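PDB 2PY5: DNA polymerase from Bacillus phage phi29, which replicates the linear viral genome by protein-primed, highly processive and faithful DNA synthesis with strand displacement, and also carries a 3'-5' exonuclease activity. Local coordinates for residues Lys498-Asp503 with Ser527-Gly532. The protein carries 2 engineered substitutions. Residues are numbered along the deposited sequence; the frame is centred on the assembly and turned at random. Where two conformers were deposited one is given.
Sequences KTYIQD and SVKCAG. With nucleotides of chain B.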
loop_
_atom_site.group_PDB
_atom_site.type_symbol
_atom_site.label_atom_id
_atom_site.label_comp_id
_atom_site.label_asym_id
_atom_site.label_seq_id
_atom_site.Cartn_x
_atom_site.Cartn_y
_atom_site.Cartn_z
ATOM N N LYS F 498 7.263 -11.482 -8.543
ATOM C CA LYS F 498 5.917 -10.950 -8.751
ATOM C C LYS F 498 5.359 -11.162 -10.152
ATOM O O LYS F 498 4.431 -10.466 -10.536
ATOM C CB LYS F 498 5.860 -9.459 -8.372
ATOM C CG LYS F 498 6.185 -9.226 -6.901
ATOM C CD LYS F 498 5.976 -7.799 -6.492
ATOM C CE LYS F 498 6.314 -7.602 -5.027
ATOM N NZ LYS F 498 5.401 -8.343 -4.106
ATOM N N THR F 499 5.897 -12.132 -10.895
ATOM C CA THR F 499 5.514 -12.352 -12.285
ATOM C C THR F 499 5.419 -13.857 -12.567
ATOM O O THR F 499 6.418 -14.499 -12.883
ATOM C CB THR F 499 6.514 -11.704 -13.260
ATOM O OG1 THR F 499 6.716 -10.329 -12.884
ATOM C CG2 THR F 499 6.016 -11.760 -14.692
ATOM N N TYR F 500 4.220 -14.409 -12.413
ATOM C CA TYR F 500 4.007 -15.835 -12.588
ATOM C C TYR F 500 2.553 -16.139 -12.949
ATOM O O TYR F 500 1.672 -15.302 -12.791
ATOM C CB TYR F 500 4.410 -16.607 -11.317
ATOM C CG TYR F 500 3.542 -16.345 -10.116
ATOM C CD1 TYR F 500 2.441 -17.130 -9.887
ATOM C CD2 TYR F 500 3.822 -15.321 -9.216
ATOM C CE1 TYR F 500 1.630 -16.931 -8.798
ATOM C CE2 TYR F 500 2.990 -15.116 -8.117
ATOM C CZ TYR F 500 1.904 -15.937 -7.932
ATOM O OH TYR F 500 1.031 -15.800 -6.859
ATOM N N ILE F 501 2.340 -17.346 -13.460
ATOM C CA ILE F 501 1.008 -17.872 -13.716
ATOM C C ILE F 501 0.897 -19.250 -13.085
ATOM O O ILE F 501 1.902 -19.957 -12.922
ATOM C CB ILE F 501 0.651 -17.946 -15.228
ATOM C CG1 ILE F 501 1.656 -18.793 -16.028
ATOM C CG2 ILE F 501 0.577 -16.544 -15.822
ATOM C CD1 ILE F 501 1.381 -18.867 -17.520
ATOM N N GLN F 502 -0.328 -19.614 -12.717
ATOM C CA GLN F 502 -0.629 -20.964 -12.231
ATOM C C GLN F 502 -1.956 -21.449 -12.764
ATOM O O GLN F 502 -2.884 -20.659 -12.944
ATOM C CB GLN F 502 -0.719 -20.974 -10.704
ATOM C CG GLN F 502 0.559 -20.539 -9.986
ATOM C CD GLN F 502 0.356 -20.334 -8.510
ATOM O OE1 GLN F 502 -0.752 -20.035 -8.056
ATOM N NE2 GLN F 502 1.443 -20.448 -7.745
ATOM N N ASP F 503 -2.036 -22.761 -13.019
ATOM C CA ASP F 503 -3.299 -23.477 -13.280
ATOM C C ASP F 503 -3.653 -24.151 -11.949
ATOM O O ASP F 503 -3.055 -25.164 -11.574
ATOM C CB ASP F 503 -3.137 -24.559 -14.351
ATOM C CG ASP F 503 -3.383 -24.058 -15.778
ATOM O OD1 ASP F 503 -3.827 -22.914 -15.971
ATOM O OD2 ASP F 503 -3.166 -24.863 -16.707
ATOM N N SER F 527 -4.659 -18.445 -13.106
ATOM C CA SER F 527 -4.309 -17.275 -12.310
ATOM C C SER F 527 -3.053 -16.581 -12.840
ATOM O O SER F 527 -2.025 -17.213 -13.051
ATOM C CB SER F 527 -4.099 -17.685 -10.847
ATOM O OG SER F 527 -3.717 -16.588 -10.034
ATOM N N VAL F 528 -3.142 -15.262 -13.003
ATOM C CA VAL F 528 -2.043 -14.456 -13.513
ATOM C C VAL F 528 -1.616 -13.388 -12.490
ATOM O O VAL F 528 -2.462 -12.615 -12.016
ATOM C CB VAL F 528 -2.467 -13.744 -14.802
ATOM C CG1 VAL F 528 -1.263 -13.010 -15.425
ATOM C CG2 VAL F 528 -3.073 -14.731 -15.805
ATOM N N LYS F 529 -0.320 -13.353 -12.173
ATOM C CA LYS F 529 0.281 -12.343 -11.283
ATOM C C LYS F 529 1.479 -11.717 -11.979
ATOM O O LYS F 529 2.415 -12.410 -12.401
ATOM C CB LYS F 529 0.730 -12.980 -9.970
ATOM C CG LYS F 529 -0.387 -13.601 -9.195
ATOM C CD LYS F 529 -1.339 -12.554 -8.637
ATOM C CE LYS F 529 -2.559 -13.211 -8.055
ATOM N NZ LYS F 529 -2.196 -14.101 -6.928
ATOM N N CYS F 530 1.442 -10.407 -12.154
ATOM C CA CYS F 530 2.553 -9.684 -12.777
ATOM C C CYS F 530 2.434 -8.258 -12.306
ATOM O O CYS F 530 1.440 -7.591 -12.596
ATOM C CB CYS F 530 2.523 -9.751 -14.313
ATOM S SG CYS F 530 3.957 -8.915 -15.181
ATOM N N ALA F 531 3.435 -7.822 -11.544
ATOM C CA ALA F 531 3.459 -6.476 -10.975
ATOM C C ALA F 531 3.368 -5.449 -12.086
ATOM O O ALA F 531 4.094 -5.531 -13.079
ATOM C CB ALA F 531 4.731 -6.270 -10.163
ATOM N N GLY F 532 2.448 -4.505 -11.930
ATOM C CA GLY F 532 2.278 -3.433 -12.897
ATOM C C GLY F 532 1.381 -3.795 -14.059
ATOM O O GLY F 532 0.978 -2.917 -14.820
ATOM O "O5'" DG B 1 9.543 -7.395 -13.510
ATOM C "C5'" DG B 1 9.096 -6.396 -14.438
ATOM C "C4'" DG B 1 9.122 -5.010 -13.822
ATOM O "O4'" DG B 1 8.311 -4.996 -12.626
ATOM C "C3'" DG B 1 10.506 -4.530 -13.375
ATOM O "O3'" DG B 1 11.102 -3.578 -14.298
ATOM C "C2'" DG B 1 10.286 -3.986 -11.956
ATOM C "C1'" DG B 1 8.764 -3.929 -11.829
ATOM N N9 DG B 1 8.191 -4.092 -10.491
ATOM C C8 DG B 1 8.670 -4.834 -9.434
ATOM N N7 DG B 1 7.913 -4.779 -8.373
ATOM C C5 DG B 1 6.863 -3.952 -8.749
ATOM C C6 DG B 1 5.729 -3.519 -8.018
ATOM O O6 DG B 1 5.418 -3.793 -6.849
ATOM N N1 DG B 1 4.909 -2.684 -8.778
ATOM C C2 DG B 1 5.145 -2.310 -10.080
ATOM N N2 DG B 1 4.237 -1.498 -10.647
ATOM N N3 DG B 1 6.205 -2.709 -10.776
ATOM C C4 DG B 1 7.017 -3.524 -10.052
HETATM O O HOH W 1 -2.139 -17.249 -8.141
#
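Tyr500 and Lys529 stand side by side as a hydrogen-bonded pair of an antiparallel beta ladder, where strands 499-503 and 527-530 run almost exactly antiparallel within the palm sheet of this B-family polymerase. Two backbone bonds fix that pair, Tyr500 N to Lys529 O and Lys529 N to Tyr500 O, and Gln502 and Ser527 are joined the same way. All four side chains project from one face of the sheet. Tyr500 CG sits between the residue's own backbone N and carbonyl carbon (chi1 67°), which brings the ring alongside the lysine chain; a CH-pi contact follows, with Lys529 CB over one face, offset toward the rim, 3.9 Å from the ring centroid and 20° off the ring normal. Further out, Lys529 CG lies 3.5 Å from Tyr500 CZ. Tyr494 stacks on Tyr500, and His461 meets it edge-to-face, so the phenol is held by aromatic neighbours as well as by the aliphatic lysine stem.

Bends at chi2 and chi4 carry Lys529 NZ to a water that it reaches only weakly. The same water donates to Gln502 OE1 and lies 2.6 Å from Ser527 OG, linking three side chains of this face, while Gln502 NE2 bonds to Tyr494 OH.

On the other face Thr499 CG2 rests 3.5 Å from Cys530 SG, and Ile501 CG2 touches Val528 CG1 at 4.0 Å.

Beyond the ladder, Ala531 N still donates to Lys498 O, but the angle at hydrogen falls to 136°. Lys498 NZ forms a salt bridge with Asp456 OD2, of a catalytic magnesium ligand. Lys498 and Tyr500 are probably involved in binding template-primer structures, and Lys529 stabilises the primer terminus at the polymerization site. Here single-stranded DNA adjoins the end of the ladder: Ala531 CB lies 3.5 Å from C5 of the guanine base of DG1 of chain B.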